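Local coordinates for protein Cif-like 1 (Burkholderia cenocepacia, PDB 7JQY) that adopts the alpha/beta hydrolase fold and probably acts as an epoxide hydrolase, assembling as an octamer, at residues Val150-Lys160 with Phe231-Met242. The protein carries 1 engineered substitution. Sequence-based numbering, arbitrary orientation.
Sequences VPGTRIWDEAK and FPQDETRFKAFM
The indole of Trp-156 and the ring of Phe-231 meet edge to face, their planes 89° apart: CH2 of Trp-156 stands 3.8 Å above the Phe-231 plane, over its centre, while OD2 of Asp-234, which is paired with Lys-98, lies at that ring's edge. One face of the indole carries CA of Pro-151, offset toward the rim. At the indole edge, where OD2 of Asp-157 also lies, NE1 of Trp-156 donates to OE2 of Glu-235 over 2.9 Å, nearly straight at 170° and close to the ring plane. Glu-235 offers this bond its anti lone pair, with the carboxylate turned almost perpendicular to the indole. Lys-160 reaches the same OE2 with its NZ, 3.1 Å away on the syn side, tilted out of the carboxylate plane, completing a salt bridge, so two donors grip one oxygen and probably favour the charged carboxylate. Holding CG of Trp-156 anti to the backbone N (chi1 172°) directs the ring from helix 154-161 toward helix 231-241. In this alpha/beta hydrolase fold, the first segment follows strand 140-146, and a long excursion, mostly helical and without strands, separates it from the second, which leads back toward strand 250-255; the excursion probably corresponds to the cap of such hydrolases, so that the contact joins its beginning to its end. Just before helix 154-161, a type II turn from Val-150 to Thr-153 presses against the later helix. O of Pro-151 lies 3.2 Å from CD2 of Phe-238, at that ring's edge. Gly-152 lets Met-242 approach closely. Thr-153 OG1 caps helix 154-161 by accepting from Trp-156 N and itself donates to O of Val-150.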
ATOM      1  N   VAL B 150      -0.347 -40.346  -3.401  1.00 46.07           N
ATOM      2  CA  VAL B 150      -1.450 -39.917  -4.263  1.00 49.24           C
ATOM      3  C   VAL B 150      -2.767 -40.166  -3.541  1.00 50.18           C
ATOM      4  O   VAL B 150      -2.828 -41.016  -2.639  1.00 49.92           O
ATOM      5  CB  VAL B 150      -1.420 -40.608  -5.640  1.00 45.84           C
ATOM      6  CG1 VAL B 150      -0.040 -40.503  -6.265  1.00 46.89           C
ATOM      7  CG2 VAL B 150      -1.866 -42.049  -5.550  1.00 50.25           C
ATOM      8  N   PRO B 151      -3.827 -39.431  -3.864  1.00 50.78           N
ATOM      9  CA  PRO B 151      -5.116 -39.674  -3.210  1.00 51.54           C
ATOM     10  C   PRO B 151      -5.612 -41.098  -3.437  1.00 54.50           C
ATOM     11  O   PRO B 151      -5.309 -41.738  -4.446  1.00 52.67           O
ATOM     12  CB  PRO B 151      -6.050 -38.652  -3.864  1.00 47.90           C
ATOM     13  CG  PRO B 151      -5.129 -37.573  -4.394  1.00 50.17           C
ATOM     14  CD  PRO B 151      -3.867 -38.275  -4.782  1.00 47.37           C
ATOM     15  N   GLY B 152      -6.387 -41.591  -2.467  1.00 55.14           N
ATOM     16  CA  GLY B 152      -6.948 -42.918  -2.500  1.00 54.64           C
ATOM     17  C   GLY B 152      -6.143 -43.956  -1.745  1.00 58.16           C
ATOM     18  O   GLY B 152      -6.711 -44.960  -1.302  1.00 60.42           O
ATOM     19  N   THR B 153      -4.840 -43.742  -1.584  1.00 57.29           N
ATOM     20  CA  THR B 153      -4.042 -44.703  -0.848  1.00 54.39           C
ATOM     21  C   THR B 153      -4.275 -44.533   0.653  1.00 52.96           C
ATOM     22  O   THR B 153      -4.770 -43.503   1.114  1.00 52.23           O
ATOM     23  CB  THR B 153      -2.554 -44.542  -1.189  1.00 52.09           C
ATOM     24  OG1 THR B 153      -2.087 -43.251  -0.770  1.00 48.63           O
ATOM     25  CG2 THR B 153      -2.344 -44.699  -2.683  1.00 53.99           C
ATOM     26  N   ARG B 154      -3.890 -45.551   1.430  1.00 56.74           N
ATOM     27  CA  ARG B 154      -4.090 -45.418   2.870  1.00 55.42           C
ATOM     28  C   ARG B 154      -3.045 -44.501   3.479  1.00 50.73           C
ATOM     29  O   ARG B 154      -3.337 -43.806   4.456  1.00 50.73           O
ATOM     30  CB  ARG B 154      -4.101 -46.779   3.569  1.00 63.06           C
ATOM     31  CG  ARG B 154      -3.092 -47.793   3.086  1.00 66.07           C
ATOM     32  CD  ARG B 154      -3.600 -49.195   3.389  1.00 72.63           C
ATOM     33  NE  ARG B 154      -2.521 -50.109   3.742  1.00 77.95           N
ATOM     34  CZ  ARG B 154      -2.063 -50.277   4.980  1.00 85.46           C
ATOM     35  NH1 ARG B 154      -1.079 -51.136   5.214  1.00 88.64           N
ATOM     36  NH2 ARG B 154      -2.585 -49.582   5.984  1.00 84.96           N
ATOM     37  N   ILE B 155      -1.868 -44.400   2.858  1.00 52.96           N
ATOM     38  CA  ILE B 155      -0.914 -43.383   3.284  1.00 52.78           C
ATOM     39  C   ILE B 155      -1.540 -42.004   3.144  1.00 51.38           C
ATOM     40  O   ILE B 155      -1.385 -41.140   4.017  1.00 50.02           O
ATOM     41  CB  ILE B 155       0.387 -43.487   2.466  1.00 48.10           C
ATOM     42  CG1 ILE B 155       0.972 -44.895   2.553  1.00 51.18           C
ATOM     43  CG2 ILE B 155       1.397 -42.451   2.925  1.00 45.30           C
ATOM     44  CD1 ILE B 155       1.562 -45.244   3.925  1.00 47.38           C
ATOM     45  N   TRP B 156      -2.292 -41.790   2.062  1.00 48.59           N
ATOM     46  CA  TRP B 156      -3.007 -40.529   1.889  1.00 51.51           C
ATOM     47  C   TRP B 156      -4.110 -40.378   2.933  1.00 50.51           C
ATOM     48  O   TRP B 156      -4.257 -39.315   3.550  1.00 46.85           O
ATOM     49  CB  TRP B 156      -3.576 -40.449   0.467  1.00 49.20           C
ATOM     50  CG  TRP B 156      -4.495 -39.290   0.222  1.00 50.12           C
ATOM     51  CD1 TRP B 156      -5.836 -39.234   0.475  1.00 49.32           C
ATOM     52  CD2 TRP B 156      -4.143 -38.022  -0.354  1.00 50.95           C
ATOM     53  NE1 TRP B 156      -6.340 -38.010   0.103  1.00 51.01           N
ATOM     54  CE2 TRP B 156      -5.321 -37.246  -0.409  1.00 51.48           C
ATOM     55  CE3 TRP B 156      -2.948 -37.470  -0.828  1.00 48.63           C
ATOM     56  CZ2 TRP B 156      -5.336 -35.941  -0.915  1.00 49.50           C
ATOM     57  CZ3 TRP B 156      -2.966 -36.175  -1.333  1.00 48.10           C
ATOM     58  CH2 TRP B 156      -4.151 -35.426  -1.371  1.00 47.10           C
ATOM     59  N   ASP B 157      -4.898 -41.436   3.140  1.00 50.20           N
ATOM     60  CA  ASP B 157      -6.026 -41.341   4.064  1.00 53.06           C
ATOM     61  C   ASP B 157      -5.572 -41.241   5.511  1.00 50.59           C
ATOM     62  O   ASP B 157      -6.267 -40.629   6.331  1.00 49.99           O
ATOM     63  CB  ASP B 157      -6.973 -42.529   3.876  1.00 54.23           C
ATOM     64  CG  ASP B 157      -7.765 -42.437   2.573  1.00 56.32           C
ATOM     65  OD1 ASP B 157      -7.772 -43.421   1.805  1.00 60.12           O
ATOM     66  OD2 ASP B 157      -8.363 -41.369   2.305  1.00 55.28           O
ATOM     67  N   GLU B 158      -4.397 -41.781   5.838  1.00 49.21           N
ATOM     68  CA  GLU B 158      -3.942 -41.710   7.221  1.00 52.00           C
ATOM     69  C   GLU B 158      -3.378 -40.338   7.561  1.00 53.24           C
ATOM     70  O   GLU B 158      -3.542 -39.873   8.695  1.00 51.21           O
ATOM     71  CB  GLU B 158      -2.875 -42.775   7.486  1.00 52.45           C
ATOM     72  CG  GLU B 158      -3.377 -44.216   7.467  1.00 56.06           C
ATOM     73  CD  GLU B 158      -2.241 -45.229   7.371  1.00 61.16           C
ATOM     74  OE1 GLU B 158      -2.526 -46.446   7.346  1.00 68.45           O
ATOM     75  OE2 GLU B 158      -1.065 -44.810   7.323  1.00 57.57           O
ATOM     76  N   ALA B 159      -2.779 -39.650   6.581  1.00 51.21           N
ATOM     77  CA  ALA B 159      -2.373 -38.266   6.800  1.00 48.11           C
ATOM     78  C   ALA B 159      -3.580 -37.386   7.073  1.00 48.47           C
ATOM     79  O   ALA B 159      -3.521 -36.474   7.907  1.00 48.72           O
ATOM     80  CB  ALA B 159      -1.586 -37.753   5.592  1.00 47.62           C
ATOM     81  N   LYS B 160      -4.697 -37.672   6.406  1.00 48.51           N
ATOM     82  CA  LYS B 160      -5.910 -36.891   6.603  1.00 50.27           C
ATOM     83  C   LYS B 160      -6.520 -37.162   7.974  1.00 53.06           C
ATOM     84  O   LYS B 160      -6.911 -36.229   8.686  1.00 54.66           O
ATOM     85  CB  LYS B 160      -6.906 -37.224   5.495  1.00 51.46           C
ATOM     86  CG  LYS B 160      -8.062 -36.255   5.333  1.00 54.38           C
ATOM     87  CD  LYS B 160      -8.608 -36.309   3.903  1.00 51.97           C
ATOM     88  CE  LYS B 160      -9.822 -37.222   3.808  1.00 56.01           C
ATOM     89  NZ  LYS B 160     -10.759 -36.864   2.703  1.00 55.91           N
ATOM     90  N   PHE B 231      -9.445 -32.074  -4.934  1.00 43.77           N
ATOM     91  CA  PHE B 231      -9.064 -33.295  -4.210  1.00 45.40           C
ATOM     92  C   PHE B 231     -10.225 -34.256  -3.961  1.00 45.16           C
ATOM     93  O   PHE B 231     -10.049 -35.462  -4.201  1.00 48.46           O
ATOM     94  CB  PHE B 231      -8.370 -32.943  -2.885  1.00 42.76           C
ATOM     95  CG  PHE B 231      -6.907 -32.617  -3.025  1.00 43.40           C
ATOM     96  CD1 PHE B 231      -6.245 -32.802  -4.232  1.00 45.84           C
ATOM     97  CD2 PHE B 231      -6.207 -32.076  -1.961  1.00 40.04           C
ATOM     98  CE1 PHE B 231      -4.897 -32.482  -4.361  1.00 41.95           C
ATOM     99  CE2 PHE B 231      -4.863 -31.757  -2.079  1.00 40.67           C
ATOM    100  CZ  PHE B 231      -4.205 -31.956  -3.278  1.00 42.09           C
ATOM    101  N   PRO B 232     -11.413 -33.822  -3.506  1.00 43.63           N
ATOM    102  CA  PRO B 232     -12.494 -34.811  -3.307  1.00 48.34           C
ATOM    103  C   PRO B 232     -12.825 -35.601  -4.560  1.00 48.23           C
ATOM    104  O   PRO B 232     -12.961 -36.833  -4.501  1.00 49.59           O
ATOM    105  CB  PRO B 232     -13.689 -33.957  -2.848  1.00 48.29           C
ATOM    106  CG  PRO B 232     -13.166 -32.615  -2.542  1.00 45.85           C
ATOM    107  CD  PRO B 232     -11.713 -32.536  -2.852  1.00 43.19           C
ATOM    108  N   GLN B 233     -12.895 -34.928  -5.709  1.00 48.84           N
ATOM    109  CA  GLN B 233     -13.141 -35.614  -6.970  1.00 45.76           C
ATOM    110  C   GLN B 233     -12.006 -36.570  -7.303  1.00 46.66           C
ATOM    111  O   GLN B 233     -12.239 -37.661  -7.843  1.00 50.57           O
ATOM    112  CB  GLN B 233     -13.325 -34.576  -8.081  1.00 50.31           C
ATOM    113  CG  GLN B 233     -13.451 -35.133  -9.471  1.00 49.74           C
ATOM    114  CD  GLN B 233     -13.681 -34.037 -10.521  1.00 54.01           C
ATOM    115  OE1 GLN B 233     -13.731 -32.838 -10.206  1.00 49.04           O
ATOM    116  NE2 GLN B 233     -13.820 -34.451 -11.773  1.00 49.62           N
ATOM    117  N   ASP B 234     -10.767 -36.170  -7.000  1.00 42.53           N
ATOM    118  CA  ASP B 234      -9.615 -37.039  -7.222  1.00 43.98           C
ATOM    119  C   ASP B 234      -9.676 -38.285  -6.339  1.00 47.76           C
ATOM    120  O   ASP B 234      -9.247 -39.368  -6.751  1.00 47.90           O
ATOM    121  CB  ASP B 234      -8.319 -36.263  -6.967  1.00 44.69           C
ATOM    122  CG  ASP B 234      -8.096 -35.121  -7.978  1.00 45.18           C
ATOM    123  OD1 ASP B 234      -8.278 -35.347  -9.191  1.00 41.99           O
ATOM    124  OD2 ASP B 234      -7.747 -33.999  -7.549  1.00 44.02           O
ATOM    125  N   GLU B 235     -10.141 -38.136  -5.098  1.00 47.29           N
ATOM    126  CA  GLU B 235     -10.214 -39.282  -4.192  1.00 51.27           C
ATOM    127  C   GLU B 235     -11.168 -40.334  -4.739  1.00 53.00           C
ATOM    128  O   GLU B 235     -10.809 -41.508  -4.866  1.00 54.09           O
ATOM    129  CB  GLU B 235     -10.631 -38.826  -2.799  1.00 47.45           C
ATOM    130  CG  GLU B 235      -9.505 -38.141  -2.052  1.00 46.37           C
ATOM    131  CD  GLU B 235      -9.974 -37.417  -0.813  1.00 49.76           C
ATOM    132  OE1 GLU B 235     -11.199 -37.186  -0.686  1.00 49.50           O
ATOM    133  OE2 GLU B 235      -9.114 -37.084   0.037  1.00 51.40           O
ATOM    134  N   THR B 236     -12.373 -39.910  -5.124  1.00 54.88           N
ATOM    135  CA  THR B 236     -13.339 -40.821  -5.728  1.00 53.34           C
ATOM    136  C   THR B 236     -12.771 -41.460  -6.988  1.00 55.44           C
ATOM    137  O   THR B 236     -12.867 -42.679  -7.180  1.00 55.84           O
ATOM    138  CB  THR B 236     -14.627 -40.061  -6.062  1.00 52.82           C
ATOM    139  OG1 THR B 236     -15.000 -39.229  -4.957  1.00 54.77           O
ATOM    140  CG2 THR B 236     -15.760 -41.013  -6.387  1.00 56.06           C
ATOM    141  N   ARG B 237     -12.167 -40.651  -7.860  1.00 52.02           N
ATOM    142  CA  ARG B 237     -11.695 -41.184  -9.132  1.00 54.03           C
ATOM    143  C   ARG B 237     -10.521 -42.137  -8.936  1.00 54.09           C
ATOM    144  O   ARG B 237     -10.467 -43.202  -9.564  1.00 54.58           O
ATOM    145  CB  ARG B 237     -11.331 -40.033 -10.078  1.00 52.15           C
ATOM    146  CG  ARG B 237     -10.963 -40.488 -11.468  1.00 52.30           C
ATOM    147  CD  ARG B 237     -12.195 -40.913 -12.242  1.00 51.62           C
ATOM    148  NE  ARG B 237     -11.857 -41.341 -13.593  1.00 52.93           N
ATOM    149  CZ  ARG B 237     -11.943 -40.553 -14.661  1.00 55.32           C
ATOM    150  NH1 ARG B 237     -12.362 -39.301 -14.526  1.00 53.28           N
ATOM    151  NH2 ARG B 237     -11.616 -41.016 -15.861  1.00 56.59           N
ATOM    152  N   PHE B 238      -9.602 -41.801  -8.024  1.00 51.36           N
ATOM    153  CA  PHE B 238      -8.396 -42.612  -7.848  1.00 52.31           C
ATOM    154  C   PHE B 238      -8.695 -43.943  -7.169  1.00 55.41           C
ATOM    155  O   PHE B 238      -8.081 -44.965  -7.500  1.00 53.20           O
ATOM    156  CB  PHE B 238      -7.356 -41.841  -7.032  1.00 53.24           C
ATOM    157  CG  PHE B 238      -6.511 -40.923  -7.849  1.00 52.90           C
ATOM    158  CD1 PHE B 238      -7.024 -40.315  -8.989  1.00 51.28           C
ATOM    159  CD2 PHE B 238      -5.199 -40.675  -7.486  1.00 51.16           C
ATOM    160  CE1 PHE B 238      -6.245 -39.472  -9.747  1.00 50.91           C
ATOM    161  CE2 PHE B 238      -4.411 -39.833  -8.238  1.00 50.76           C
ATOM    162  CZ  PHE B 238      -4.933 -39.225  -9.373  1.00 49.08           C
ATOM    163  N   LYS B 239      -9.642 -43.947  -6.229  1.00 55.66           N
ATOM    164  CA  LYS B 239     -10.037 -45.187  -5.564  1.00 59.21           C
ATOM    165  C   LYS B 239     -10.535 -46.204  -6.581  1.00 61.31           C
ATOM    166  O   LYS B 239     -10.310 -47.413  -6.438  1.00 60.70           O
ATOM    167  CB  LYS B 239     -11.137 -44.873  -4.542  1.00 59.10           C
ATOM    168  CG  LYS B 239     -10.682 -44.053  -3.341  1.00 62.17           C
ATOM    169  CD  LYS B 239     -11.857 -43.471  -2.542  1.00 66.27           C
ATOM    170  CE  LYS B 239     -11.794 -43.625  -1.034  1.00 69.32           C
ATOM    171  NZ  LYS B 239     -12.422 -42.396  -0.433  1.00 70.96           N
ATOM    172  N   ALA B 240     -11.247 -45.723  -7.598  1.00 57.96           N
ATOM    173  CA  ALA B 240     -11.651 -46.572  -8.711  1.00 59.23           C
ATOM    174  C   ALA B 240     -10.451 -47.022  -9.534  1.00 60.28           C
ATOM    175  O   ALA B 240     -10.400 -48.169  -9.992  1.00 60.31           O
ATOM    176  CB  ALA B 240     -12.669 -45.838  -9.589  1.00 54.79           C
ATOM    177  N   PHE B 241      -9.471 -46.138  -9.729  1.00 58.05           N
ATOM    178  CA  PHE B 241      -8.287 -46.505 -10.500  1.00 57.10           C
ATOM    179  C   PHE B 241      -7.514 -47.650  -9.845  1.00 59.01           C
ATOM    180  O   PHE B 241      -6.908 -48.474 -10.541  1.00 58.56           O
ATOM    181  CB  PHE B 241      -7.355 -45.293 -10.652  1.00 57.12           C
ATOM    182  CG  PHE B 241      -7.791 -44.276 -11.691  1.00 55.58           C
ATOM    183  CD1 PHE B 241      -8.652 -44.622 -12.731  1.00 56.74           C
ATOM    184  CD2 PHE B 241      -7.317 -42.969 -11.627  1.00 54.02           C
ATOM    185  CE1 PHE B 241      -9.031 -43.679 -13.682  1.00 53.39           C
ATOM    186  CE2 PHE B 241      -7.692 -42.017 -12.569  1.00 54.04           C
ATOM    187  CZ  PHE B 241      -8.549 -42.372 -13.601  1.00 55.45           C
ATOM    188  N   MET B 242      -7.544 -47.745  -8.521  1.00 58.10           N
ATOM    189  CA  MET B 242      -6.707 -48.711  -7.811  1.00 63.38           C
ATOM    190  C   MET B 242      -7.311 -50.102  -7.735  1.00 62.99           C
ATOM    191  O   MET B 242      -6.812 -50.945  -6.987  1.00 65.38           O
ATOM    192  CB  MET B 242      -6.430 -48.217  -6.396  1.00 60.40           C
ATOM    193  CG  MET B 242      -5.217 -47.339  -6.275  1.00 58.31           C
ATOM    194  SD  MET B 242      -5.097 -46.746  -4.589  1.00 70.50           S
ATOM    195  CE  MET B 242      -6.683 -45.944  -4.456  1.00 58.87           C
TER